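Local coordinates for protein glucokinase (Streptomyces griseus, PDB 3VGL) that probably catalyses the ATP-dependent phosphorylation of D-glucose to D-glucose 6-phosphate, as a zinc-containing kinase of the ROK family, at residues 68-73 against 101-105; 110-114 against 139-144; 187-191 against 231-236; 15-19 against 303-307. All coordinates share one frame; numbering follows the deposited sequence.

Contact 1: residues 68-73 against 101-105; sequences VDDKRA and VVEND. With NA (sodium ion), chain C; BGC (beta-D-glucopyranose), chain D.
Arg72 meets strand 101-104 along most of its length. Its CB lies 3.1 Å from Val102 O, with Val101 CG2 on its flank. CG and CD then run beside the Glu103 side chain, pointing the same way, and CD comes within 3.4 Å of Glu103 OE2. The chain bends at chi3 (-136°), and the guanidinium and carboxylate planes end 29° apart; Arg72 NE and Glu103 OE2 are 4.3 Å apart, with the oxygen well outside the guanidinium plane, so only charge attraction acts directly. Water 1 makes the hydrogen-bonded link: lying in that plane, it accepts from Arg72 NH1 and donates to Glu103 OE2 at 2.6 Å. The other carboxylate oxygen, OE1, is salt-bridged to Arg146.

The backbones join once, Val102 N donating to Arg72 O at 3.0 Å. Val68 CG1 packs on Val102 CG1 and reaches Val102 O, and CG2 lies against Asn104 N.

Where the strand ends, Asn104 divides its amide. OD1 binds the sodium ion at 2.4 Å, alongside Asn107 and Gly136, while ND2 donates to glucose O4 and to Gly66 O. Asp105 OD1 accepts from glucose O4 at 2.6 Å and OD2 from O6 at 2.7 Å. The junction of strand 100-104 and helix 105-116 in this actin-like fold thus presents Asn104 and Asp105 to glucose O4 and to O6, the hydroxyl that is phosphorylated: the sugar site of a ROK glucokinase.

Contact 2: residues 110-114 against 139-144; sequences AWGEY and IIGNKL
The Tyr114 ring carries Ile139 CG2 over one face, its distance to the ring centroid being 4.2 Å at 19° off the normal, a CH-pi contact displaced toward the rim. At the ring's edge stand Asn142 ND2 and, in plane, water 4. The Trp111 ring is approached differently: Ile139 CD1 comes to its edge, 4.0 Å from CE3, and Asn142 O also lies near the ring plane, while Leu144 CB meets CE3 obliquely at 4.1 Å. Ile139 therefore serves both rings through separate branches.

Tyr114 has CG anti to its N (chi1 170°), which swings the ring from helix 105-116 to the type I' turn Ile140-Lys143. There Asn142 ND2 donates to Tyr114 OH at 2.9 Å with an N-H...O angle of 155°, the hydroxyl lying close to the amide plane. Water 4 also bonds to Tyr114 OH at 2.9 Å and donates weakly to Asn142 O. The same amide nitrogen reaches Asp123, and Trp111 NE1 is bonded to Asp308. Ala110 CB completes the apolar layer, 4.5 Å from Leu144 CD1.

The chemistry is thus divided: near the base of the hairpin, carbon-to-carbon packing holds it to the helix without directional bonds, whereas at the turn an amide-to-phenol bond, backed by a weak water link, holds the ring's outer end, while Asp123 shares in orienting the Asn142 amide.

Contact 3: residues 187-191 against 231-236; sequences YAKQR and DSFREL
Arg191 and Asp231 supply the main charged link between helix 181-194 and helix 227-251. Arg191 NE donates to Asp231 OD2 at 2.8 Å; the oxygen lies near the guanidinium plane, yet the nitrogen stands above the carboxylate plane, so the two groups meet tilted. The N-H...O angle is 140°. A longer salt bridge runs from Arg191 NH2 to Glu235 OE1 at 3.6 Å. Glu235 shares its charge, OE2 being bridged to Arg238 and hydrogen-bonded by Trp239.

Hydrogen bonding within the first helix fixes the guanidinium from a third side. Arg191 NH1 donates to Tyr187 O at 2.9 Å, and this carbonyl also takes the helical bond from Arg191 N on the opposite face of its plane. Ser232 OG, 3.1 Å from Ala188 CA, makes its hydrogen bond to Val228 O.

CH-pi packing joins the second pair. Glu235 CG sits 3.4 Å from the centroid of the Tyr187 ring, only 4° off the normal. Its chain bends at chi2 (72°), so the methylene rests on the ring while the carboxylate turns toward Arg191. Tyr187 OH is bonded to Tyr178 O. At the ring's rim, Tyr187 CE2 lies 3.8 Å from Leu236 N.

The short axes pass 9.1 Å apart with the chains running in largely opposing directions. Asp231 and Glu235, four residues apart, present acids on one helical face to a single arginine: a salt-bridge network bracing a helix pair, whose Leu236 side chain lies about 7 Å from the bound ATP analogue.

Contact 4: residues 15-19 against 303-307; sequences AAGVV and LVGAA
Leu303 O accepts from Ala307 N at 2.9 Å, and this i to i+4 helical bond sets Leu303 and Ala307 one turn apart on the face of helix 301-311 that rests on strand 13-19. No hydrogen bond crosses the interface. What crosses is carbon, beginning with Leu303, whose CG sits between the backbone N and the carbonyl carbon (chi1 80°), a placement that spreads its two methyls along the strand. CD2 covers the start of the segment, 4.0 Å from Ala15 CB and 3.9 Å from Ala16 C. CD1 reaches further on, lying 4.0 Å from Gly17 N and 3.8 Å from Val19 CG2.

At the far end Val19 meets the helix with its whole branched head. Its CB and CG2 both stand 3.5 Å from Ala307 CB, a close fit of methyl against branch point, while CG1 lies 4.2 Å from Val304 CG1. CG2 thus bridges Leu303 and Ala307.

The short axes cross with 53° between their directions, at a separation of 8.4 Å, consistent with the small residues Ala15, Gly17 and Ala307 in the interface; Ala16 turns its CB away and offers only backbone. The strand's polar main chain is served by its neighbours in the sheet, with Ala15, Gly17 and Val19 bonded to strand 3-9 and Ala16 to Phe29; Val19 O also accepts from Arg311.

With no hydrogen bond crossing it, the join rests on buried apolar packing, and shape rather than charge probably sets its fit.

Contacts 1, 2 and 4 cluster, with centres 15 to 16 Å apart, while contact 3 lies more than 30 Å from each of them, across the chain's centre. Contacts 1 and 4 reach the same mixed sheet, on strands 100-104 and 13-19. Contact 2 follows contact 1 directly, since strand 100-104 runs into helix 105-116, and Glu103 packs on Leu144; contact 2 also touches contact 4 where Trp111 meets Gly305. Contacts 1, 2 and 3 follow in series, and all fall between the two segments of contact 4, which brings the C-terminal helix 301-311 back to the N-terminal sheet. Glucose is bound at contact 1; the nucleotide analogue lies about 7 Å from the side chains of both Leu236 and Ala15.

Contact 1: residues 68-73 against 101-105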
loop_
_atom_site.group_PDB
_atom_site.type_symbol
_atom_site.label_atom_id
_atom_site.label_comp_id
_atom_site.label_asym_id
_atom_site.label_seq_id
_atom_site.Cartn_x
_atom_site.Cartn_y
_atom_site.Cartn_z
ATOM N N VAL A 68 5.506 -15.704 24.092
ATOM C CA VAL A 68 5.808 -16.656 25.170
ATOM C C VAL A 68 6.180 -18.012 24.579
ATOM O O VAL A 68 5.548 -18.475 23.619
ATOM C CB VAL A 68 4.601 -16.777 26.107
ATOM C CG1 VAL A 68 4.843 -17.875 27.184
ATOM C CG2 VAL A 68 4.336 -15.429 26.759
ATOM N N ASP A 69 7.183 -18.655 25.173
ATOM C CA ASP A 69 7.693 -19.943 24.673
ATOM C C ASP A 69 6.754 -21.141 24.892
ATOM O O ASP A 69 5.773 -21.037 25.623
ATOM C CB ASP A 69 9.071 -20.210 25.268
ATOM C CG ASP A 69 9.008 -20.660 26.717
ATOM O OD1 ASP A 69 8.208 -20.115 27.515
ATOM O OD2 ASP A 69 9.774 -21.581 27.047
ATOM N N ASP A 70 7.059 -22.279 24.257
ATOM C CA ASP A 70 6.183 -23.462 24.318
ATOM C C ASP A 70 6.147 -24.112 25.709
ATOM O O ASP A 70 5.209 -24.842 26.041
ATOM C CB ASP A 70 6.600 -24.496 23.262
ATOM C CG ASP A 70 8.051 -24.917 23.401
ATOM O OD1 ASP A 70 8.940 -24.043 23.300
ATOM O OD2 ASP A 70 8.300 -26.124 23.618
ATOM N N LYS A 71 7.175 -23.836 26.501
ATOM C CA LYS A 71 7.245 -24.295 27.893
ATOM C C LYS A 71 6.455 -23.401 28.861
ATOM O O LYS A 71 6.384 -23.686 30.058
ATOM C CB LYS A 71 8.702 -24.411 28.354
ATOM C CG LYS A 71 9.527 -25.409 27.544
ATOM C CD LYS A 71 10.651 -26.034 28.360
ATOM C CE LYS A 71 10.192 -27.338 29.031
ATOM N NZ LYS A 71 11.258 -27.999 29.830
ATOM N N ARG A 72 5.864 -22.319 28.349
ATOM C CA ARG A 72 5.008 -21.447 29.168
ATOM C C ARG A 72 5.741 -20.902 30.401
ATOM O O ARG A 72 5.227 -20.943 31.533
ATOM C CB ARG A 72 3.686 -22.149 29.532
ATOM C CG ARG A 72 2.832 -22.498 28.300
ATOM C CD ARG A 72 1.838 -23.597 28.608
ATOM N NE ARG A 72 1.790 -24.586 27.535
ATOM C CZ ARG A 72 1.018 -25.671 27.557
ATOM N NH1 ARG A 72 0.213 -25.897 28.588
ATOM N NH2 ARG A 72 1.044 -26.527 26.539
ATOM N N ALA A 73 6.950 -20.398 30.170
ATOM C CA ALA A 73 7.821 -19.955 31.257
ATOM C C ALA A 73 8.593 -18.665 30.990
ATOM O O ALA A 73 9.022 -17.980 31.925
ATOM C CB ALA A 73 8.797 -21.073 31.627
ATOM N N VAL A 101 2.499 -20.305 35.999
ATOM C CA VAL A 101 2.507 -20.633 34.578
ATOM C C VAL A 101 2.482 -19.291 33.877
ATOM O O VAL A 101 1.821 -18.384 34.356
ATOM C CB VAL A 101 1.302 -21.494 34.162
ATOM C CG1 VAL A 101 -0.012 -20.771 34.404
ATOM C CG2 VAL A 101 1.410 -21.917 32.699
ATOM N N VAL A 102 3.231 -19.163 32.788
ATOM C CA VAL A 102 3.232 -17.929 32.006
ATOM C C VAL A 102 2.608 -18.222 30.648
ATOM O O VAL A 102 3.053 -19.121 29.939
ATOM C CB VAL A 102 4.662 -17.350 31.829
ATOM C CG1 VAL A 102 4.667 -16.158 30.875
ATOM C CG2 VAL A 102 5.233 -16.951 33.181
ATOM N N GLU A 103 1.556 -17.488 30.302
ATOM C CA GLU A 103 0.911 -17.658 28.996
ATOM C C GLU A 103 0.926 -16.298 28.308
ATOM O O GLU A 103 0.993 -15.266 28.954
ATOM C CB GLU A 103 -0.546 -18.134 29.170
ATOM C CG GLU A 103 -0.687 -19.509 29.836
ATOM C CD GLU A 103 -0.697 -20.692 28.871
ATOM O OE1 GLU A 103 -0.421 -20.523 27.661
ATOM O OE2 GLU A 103 -0.982 -21.816 29.349
ATOM N N ASN A 104 0.833 -16.275 26.986
ATOM C CA ASN A 104 0.594 -14.998 26.316
ATOM C C ASN A 104 -0.758 -14.432 26.757
ATOM O O ASN A 104 -1.727 -15.180 26.945
ATOM C CB ASN A 104 0.671 -15.199 24.800
ATOM C CG ASN A 104 0.121 -14.021 24.037
ATOM O OD1 ASN A 104 -1.065 -14.015 23.677
ATOM N ND2 ASN A 104 0.955 -13.012 23.796
ATOM N N ASP A 105 -0.822 -13.111 26.910
ATOM C CA ASP A 105 -2.029 -12.455 27.432
ATOM C C ASP A 105 -3.273 -12.678 26.609
ATOM O O ASP A 105 -4.350 -12.828 27.165
ATOM C CB ASP A 105 -1.805 -10.944 27.657
ATOM C CG ASP A 105 -1.495 -10.175 26.376
ATOM O OD1 ASP A 105 -0.914 -10.751 25.450
ATOM O OD2 ASP A 105 -1.813 -8.971 26.308
HETATM NA NA NA C . -1.497 -14.696 21.466
HETATM C C2 BGC D . 2.322 -8.529 21.459
HETATM C C3 BGC D . 1.424 -9.710 21.822
HETATM C C4 BGC D . 0.334 -9.302 22.814
HETATM C C5 BGC D . -0.376 -8.082 22.252
HETATM C C6 BGC D . -1.472 -7.568 23.192
HETATM C C1 BGC D . 1.442 -7.387 20.962
HETATM O O1 BGC D . 2.203 -6.239 20.707
HETATM O O2 BGC D . 3.166 -8.949 20.371
HETATM O O3 BGC D . 2.178 -10.750 22.364
HETATM O O4 BGC D . -0.601 -10.358 22.941
HETATM O O5 BGC D . 0.535 -7.023 22.001
HETATM O O6 BGC D . -0.932 -7.209 24.453
HETATM O O HOH W 1 -0.763 -23.973 30.830
HETATM O O HOH W 2 0.889 -15.149 21.129
HETATM O O HOH W 3 -0.995 -12.380 20.958
#

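Contact 2: residues 110-114 against 139-144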
loop_
_atom_site.group_PDB
_atom_site.type_symbol
_atom_site.label_atom_id
_atom_site.label_comp_id
_atom_site.label_asym_id
_atom_site.label_seq_id
_atom_site.Cartn_x
_atom_site.Cartn_y
_atom_site.Cartn_z
ATOM N N ALA A 110 -8.411 -15.537 25.207
ATOM C CA ALA A 110 -9.158 -16.503 24.397
ATOM C C ALA A 110 -9.679 -17.649 25.267
ATOM O O ALA A 110 -10.867 -18.025 25.200
ATOM C CB ALA A 110 -8.284 -17.047 23.274
ATOM N N TRP A 111 -8.780 -18.196 26.078
ATOM C CA TRP A 111 -9.143 -19.276 26.985
ATOM C C TRP A 111 -10.241 -18.832 27.976
ATOM O O TRP A 111 -11.227 -19.567 28.191
ATOM C CB TRP A 111 -7.893 -19.813 27.696
ATOM C CG TRP A 111 -8.209 -20.991 28.562
ATOM C CD1 TRP A 111 -8.273 -21.014 29.927
ATOM C CD2 TRP A 111 -8.544 -22.313 28.116
ATOM N NE1 TRP A 111 -8.628 -22.281 30.361
ATOM C CE2 TRP A 111 -8.794 -23.095 29.272
ATOM C CE3 TRP A 111 -8.660 -22.915 26.850
ATOM C CZ2 TRP A 111 -9.146 -24.455 29.198
ATOM C CZ3 TRP A 111 -9.012 -24.261 26.776
ATOM C CH2 TRP A 111 -9.243 -25.015 27.952
ATOM N N GLY A 112 -10.091 -17.646 28.571
ATOM C CA GLY A 112 -11.104 -17.127 29.522
ATOM C C GLY A 112 -12.469 -17.016 28.868
ATOM O O GLY A 112 -13.477 -17.400 29.444
ATOM N N GLU A 113 -12.506 -16.496 27.643
ATOM C CA GLU A 113 -13.776 -16.347 26.924
ATOM C C GLU A 113 -14.350 -17.683 26.484
ATOM O O GLU A 113 -15.575 -17.873 26.469
ATOM C CB GLU A 113 -13.605 -15.406 25.730
ATOM C CG GLU A 113 -13.433 -13.939 26.167
ATOM C CD GLU A 113 -14.693 -13.387 26.833
ATOM O OE1 GLU A 113 -15.811 -13.635 26.319
ATOM O OE2 GLU A 113 -14.565 -12.668 27.846
ATOM N N TYR A 114 -13.470 -18.615 26.132
ATOM C CA TYR A 114 -13.904 -19.952 25.723
ATOM C C TYR A 114 -14.571 -20.679 26.907
ATOM O O TYR A 114 -15.647 -21.284 26.778
ATOM C CB TYR A 114 -12.720 -20.748 25.171
ATOM C CG TYR A 114 -13.061 -22.197 24.967
ATOM C CD1 TYR A 114 -13.950 -22.590 23.964
ATOM C CD2 TYR A 114 -12.532 -23.166 25.803
ATOM C CE1 TYR A 114 -14.287 -23.929 23.797
ATOM C CE2 TYR A 114 -12.864 -24.499 25.650
ATOM C CZ TYR A 114 -13.734 -24.872 24.645
ATOM O OH TYR A 114 -14.055 -26.201 24.508
ATOM N N ILE A 139 -8.543 -20.928 19.557
ATOM C CA ILE A 139 -9.155 -22.171 20.055
ATOM C C ILE A 139 -9.578 -22.963 18.811
ATOM O O ILE A 139 -10.411 -22.499 18.020
ATOM C CB ILE A 139 -10.393 -21.917 20.920
ATOM C CG1 ILE A 139 -10.097 -20.998 22.114
ATOM C CG2 ILE A 139 -11.009 -23.269 21.371
ATOM C CD1 ILE A 139 -9.115 -21.532 23.125
ATOM N N ILE A 140 -8.972 -24.133 18.633
ATOM C CA ILE A 140 -9.338 -25.042 17.550
ATOM C C ILE A 140 -9.570 -26.412 18.155
ATOM O O ILE A 140 -8.736 -26.907 18.925
ATOM C CB ILE A 140 -8.260 -25.098 16.446
ATOM C CG1 ILE A 140 -8.279 -23.800 15.621
ATOM C CG2 ILE A 140 -8.490 -26.304 15.523
ATOM C CD1 ILE A 140 -7.121 -23.657 14.659
ATOM N N GLY A 141 -10.701 -27.021 17.810
ATOM C CA GLY A 141 -11.065 -28.323 18.390
ATOM C C GLY A 141 -11.053 -28.294 19.907
ATOM O O GLY A 141 -10.507 -29.210 20.557
ATOM N N ASN A 142 -11.644 -27.240 20.476
ATOM C CA ASN A 142 -11.827 -27.087 21.926
ATOM C C ASN A 142 -10.531 -26.962 22.745
ATOM O O ASN A 142 -10.531 -27.172 23.972
ATOM C CB ASN A 142 -12.732 -28.220 22.469
ATOM C CG ASN A 142 -14.020 -28.329 21.703
ATOM O OD1 ASN A 142 -14.141 -29.142 20.795
ATOM N ND2 ASN A 142 -14.978 -27.477 22.030
ATOM N N LYS A 143 -9.440 -26.592 22.073
ATOM C CA LYS A 143 -8.124 -26.505 22.701
ATOM C C LYS A 143 -7.413 -25.228 22.296
ATOM O O LYS A 143 -7.455 -24.837 21.133
ATOM C CB LYS A 143 -7.244 -27.668 22.267
ATOM C CG LYS A 143 -7.667 -29.036 22.814
ATOM C CD LYS A 143 -6.447 -29.895 23.066
ATOM C CE LYS A 143 -6.117 -30.781 21.896
ATOM N NZ LYS A 143 -5.443 -32.029 22.363
ATOM N N LEU A 144 -6.738 -24.607 23.259
ATOM C CA LEU A 144 -5.857 -23.470 22.968
ATOM C C LEU A 144 -4.659 -23.936 22.142
ATOM O O LEU A 144 -4.023 -24.952 22.464
ATOM C CB LEU A 144 -5.410 -22.833 24.294
ATOM C CG LEU A 144 -4.575 -21.555 24.232
ATOM C CD1 LEU A 144 -5.333 -20.391 23.570
ATOM C CD2 LEU A 144 -4.114 -21.179 25.652
HETATM O O HOH W 4 -12.884 -28.086 26.319
#

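Contact 3: residues 187-191 against 231-236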
loop_
_atom_site.group_PDB
_atom_site.type_symbol
_atom_site.label_atom_id
_atom_site.label_comp_id
_atom_site.label_asym_id
_atom_site.label_seq_id
_atom_site.Cartn_x
_atom_site.Cartn_y
_atom_site.Cartn_z
ATOM N N TYR A 187 -5.907 8.106 15.895
ATOM C CA TYR A 187 -6.917 8.552 14.947
ATOM C C TYR A 187 -7.644 9.759 15.486
ATOM O O TYR A 187 -7.918 10.708 14.747
ATOM C CB TYR A 187 -7.933 7.448 14.645
ATOM C CG TYR A 187 -7.302 6.252 13.948
ATOM C CD1 TYR A 187 -6.257 6.421 13.027
ATOM C CD2 TYR A 187 -7.755 4.966 14.214
ATOM C CE1 TYR A 187 -5.689 5.328 12.385
ATOM C CE2 TYR A 187 -7.183 3.861 13.581
ATOM C CZ TYR A 187 -6.163 4.051 12.666
ATOM O OH TYR A 187 -5.605 2.960 12.067
ATOM N N ALA A 188 -7.962 9.723 16.775
ATOM C CA ALA A 188 -8.691 10.840 17.384
ATOM C C ALA A 188 -7.846 12.090 17.489
ATOM O O ALA A 188 -8.358 13.194 17.287
ATOM C CB ALA A 188 -9.224 10.446 18.722
ATOM N N LYS A 189 -6.566 11.933 17.818
ATOM C CA LYS A 189 -5.682 13.096 17.890
ATOM C C LYS A 189 -5.459 13.730 16.519
ATOM O O LYS A 189 -5.427 14.957 16.414
ATOM C CB LYS A 189 -4.353 12.763 18.571
ATOM C CG LYS A 189 -4.495 12.503 20.070
ATOM C CD LYS A 189 -3.162 12.196 20.740
ATOM C CE LYS A 189 -3.354 12.068 22.251
ATOM N NZ LYS A 189 -2.082 11.831 22.991
ATOM N N GLN A 190 -5.300 12.899 15.485
ATOM C CA GLN A 190 -5.233 13.379 14.095
ATOM C C GLN A 190 -6.466 14.216 13.751
ATOM O O GLN A 190 -6.346 15.317 13.201
ATOM C CB GLN A 190 -5.146 12.214 13.092
ATOM C CG GLN A 190 -3.790 11.509 12.961
ATOM C CD GLN A 190 -3.781 10.354 11.921
ATOM O OE1 GLN A 190 -4.832 9.815 11.528
ATOM N NE2 GLN A 190 -2.581 9.959 11.500
ATOM N N ARG A 191 -7.643 13.696 14.086
ATOM C CA ARG A 191 -8.902 14.313 13.680
ATOM C C ARG A 191 -9.230 15.537 14.516
ATOM O O ARG A 191 -9.765 16.527 13.992
ATOM C CB ARG A 191 -10.040 13.290 13.692
ATOM C CG ARG A 191 -9.929 12.296 12.538
ATOM C CD ARG A 191 -10.581 10.950 12.819
ATOM N NE ARG A 191 -10.425 10.023 11.678
ATOM C CZ ARG A 191 -9.262 9.479 11.313
ATOM N NH1 ARG A 191 -8.146 9.746 11.976
ATOM N NH2 ARG A 191 -9.200 8.669 10.254
ATOM N N ASP A 231 -15.889 9.204 14.204
ATOM C CA ASP A 231 -15.028 8.968 13.031
ATOM C C ASP A 231 -13.781 8.128 13.356
ATOM O O ASP A 231 -13.317 7.320 12.527
ATOM C CB ASP A 231 -14.590 10.275 12.373
ATOM C CG ASP A 231 -14.081 10.066 10.955
ATOM O OD1 ASP A 231 -14.794 9.381 10.184
ATOM O OD2 ASP A 231 -12.975 10.565 10.616
ATOM N N SER A 232 -13.236 8.331 14.549
ATOM C CA SER A 232 -12.057 7.573 14.997
ATOM C C SER A 232 -12.402 6.090 15.175
ATOM O O SER A 232 -11.603 5.198 14.816
ATOM C CB SER A 232 -11.495 8.144 16.298
ATOM O OG SER A 232 -11.202 9.520 16.157
ATOM N N PHE A 233 -13.568 5.817 15.758
ATOM C CA PHE A 233 -14.054 4.454 15.850
ATOM C C PHE A 233 -14.288 3.852 14.475
ATOM O O PHE A 233 -13.998 2.661 14.278
ATOM C CB PHE A 233 -15.307 4.358 16.735
ATOM C CG PHE A 233 -14.988 4.214 18.189
ATOM C CD1 PHE A 233 -15.143 5.294 19.044
ATOM C CD2 PHE A 233 -14.481 3.022 18.706
ATOM C CE1 PHE A 233 -14.838 5.186 20.404
ATOM C CE2 PHE A 233 -14.172 2.902 20.072
ATOM C CZ PHE A 233 -14.343 3.997 20.923
ATOM N N ARG A 234 -14.782 4.659 13.529
ATOM C CA ARG A 234 -14.956 4.203 12.128
ATOM C C ARG A 234 -13.627 3.758 11.520
ATOM O O ARG A 234 -13.556 2.707 10.867
ATOM C CB ARG A 234 -15.630 5.279 11.253
ATOM C CG ARG A 234 -15.793 4.848 9.795
ATOM C CD ARG A 234 -16.600 5.842 8.966
ATOM N NE ARG A 234 -17.478 5.129 8.030
ATOM C CZ ARG A 234 -18.726 4.734 8.303
ATOM N NH1 ARG A 234 -19.431 4.083 7.388
ATOM N NH2 ARG A 234 -19.275 4.986 9.487
ATOM N N GLU A 235 -12.577 4.552 11.752
ATOM C CA GLU A 235 -11.262 4.223 11.198
ATOM C C GLU A 235 -10.697 2.971 11.872
ATOM O O GLU A 235 -10.141 2.097 11.193
ATOM C CB GLU A 235 -10.289 5.425 11.322
ATOM C CG GLU A 235 -8.902 5.206 10.722
ATOM C CD GLU A 235 -8.865 5.178 9.214
ATOM O OE1 GLU A 235 -9.862 5.564 8.569
ATOM O OE2 GLU A 235 -7.824 4.755 8.659
ATOM N N LEU A 236 -10.845 2.879 13.197
ATOM C CA LEU A 236 -10.412 1.658 13.916
ATOM C C LEU A 236 -11.110 0.425 13.349
ATOM O O LEU A 236 -10.477 -0.595 13.082
ATOM C CB LEU A 236 -10.681 1.773 15.422
ATOM C CG LEU A 236 -10.536 0.493 16.243
ATOM C CD1 LEU A 236 -9.083 -0.002 16.253
ATOM C CD2 LEU A 236 -11.031 0.746 17.672
#

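Contact 4: residues 15-19 against 303-307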
loop_
_atom_site.group_PDB
_atom_site.type_symbol
_atom_site.label_atom_id
_atom_site.label_comp_id
_atom_site.label_asym_id
_atom_site.label_seq_id
_atom_site.Cartn_x
_atom_site.Cartn_y
_atom_site.Cartn_z
ATOM N N ALA A 15 -3.066 -5.993 35.813
ATOM C CA ALA A 15 -4.279 -6.294 36.577
ATOM C C ALA A 15 -4.221 -7.704 37.120
ATOM O O ALA A 15 -3.874 -8.638 36.407
ATOM C CB ALA A 15 -5.503 -6.121 35.724
ATOM N N ALA A 16 -4.591 -7.858 38.394
ATOM C CA ALA A 16 -4.594 -9.176 38.989
ATOM C C ALA A 16 -5.879 -9.398 39.761
ATOM O O ALA A 16 -6.553 -8.444 40.179
ATOM C CB ALA A 16 -3.386 -9.373 39.894
ATOM N N GLY A 17 -6.227 -10.662 39.915
ATOM C CA GLY A 17 -7.369 -11.012 40.741
ATOM C C GLY A 17 -7.398 -12.464 41.101
ATOM O O GLY A 17 -6.836 -13.304 40.404
ATOM N N VAL A 18 -8.055 -12.756 42.226
ATOM C CA VAL A 18 -8.332 -14.117 42.611
ATOM C C VAL A 18 -9.540 -14.584 41.812
ATOM O O VAL A 18 -10.515 -13.846 41.663
ATOM C CB VAL A 18 -8.603 -14.209 44.149
ATOM C CG1 VAL A 18 -9.227 -15.534 44.523
ATOM C CG2 VAL A 18 -7.276 -13.973 44.907
ATOM N N VAL A 19 -9.437 -15.781 41.257
ATOM C CA VAL A 19 -10.475 -16.313 40.385
ATOM C C VAL A 19 -10.820 -17.709 40.850
ATOM O O VAL A 19 -9.923 -18.532 41.110
ATOM C CB VAL A 19 -10.000 -16.358 38.902
ATOM C CG1 VAL A 19 -11.101 -16.911 38.004
ATOM C CG2 VAL A 19 -9.537 -14.973 38.418
ATOM N N LEU A 303 -6.933 -11.995 32.638
ATOM C CA LEU A 303 -6.595 -12.403 34.008
ATOM C C LEU A 303 -7.395 -13.633 34.415
ATOM O O LEU A 303 -6.868 -14.532 35.066
ATOM C CB LEU A 303 -6.691 -11.255 35.020
ATOM C CG LEU A 303 -7.965 -10.740 35.661
ATOM C CD1 LEU A 303 -8.499 -11.691 36.767
ATOM C CD2 LEU A 303 -7.707 -9.379 36.275
ATOM N N VAL A 304 -8.661 -13.697 33.983
ATOM C CA VAL A 304 -9.489 -14.887 34.237
ATOM C C VAL A 304 -8.905 -16.118 33.530
ATOM O O VAL A 304 -8.704 -17.178 34.130
ATOM C CB VAL A 304 -10.959 -14.662 33.838
ATOM C CG1 VAL A 304 -11.771 -15.972 33.932
ATOM C CG2 VAL A 304 -11.582 -13.553 34.728
ATOM N N GLY A 305 -8.614 -15.986 32.233
ATOM C CA GLY A 305 -8.039 -17.097 31.532
ATOM C C GLY A 305 -6.698 -17.531 32.087
ATOM O O GLY A 305 -6.434 -18.723 32.165
ATOM N N ALA A 306 -5.840 -16.571 32.453
ATOM C CA ALA A 306 -4.537 -16.901 33.019
ATOM C C ALA A 306 -4.660 -17.641 34.356
ATOM O O ALA A 306 -3.951 -18.619 34.585
ATOM C CB ALA A 306 -3.678 -15.645 33.177
ATOM N N ALA A 307 -5.583 -17.180 35.196
ATOM C CA ALA A 307 -5.908 -17.863 36.467
ATOM C C ALA A 307 -6.330 -19.299 36.188
ATOM O O ALA A 307 -5.874 -20.231 36.858
ATOM C CB ALA A 307 -7.009 -17.125 37.211
#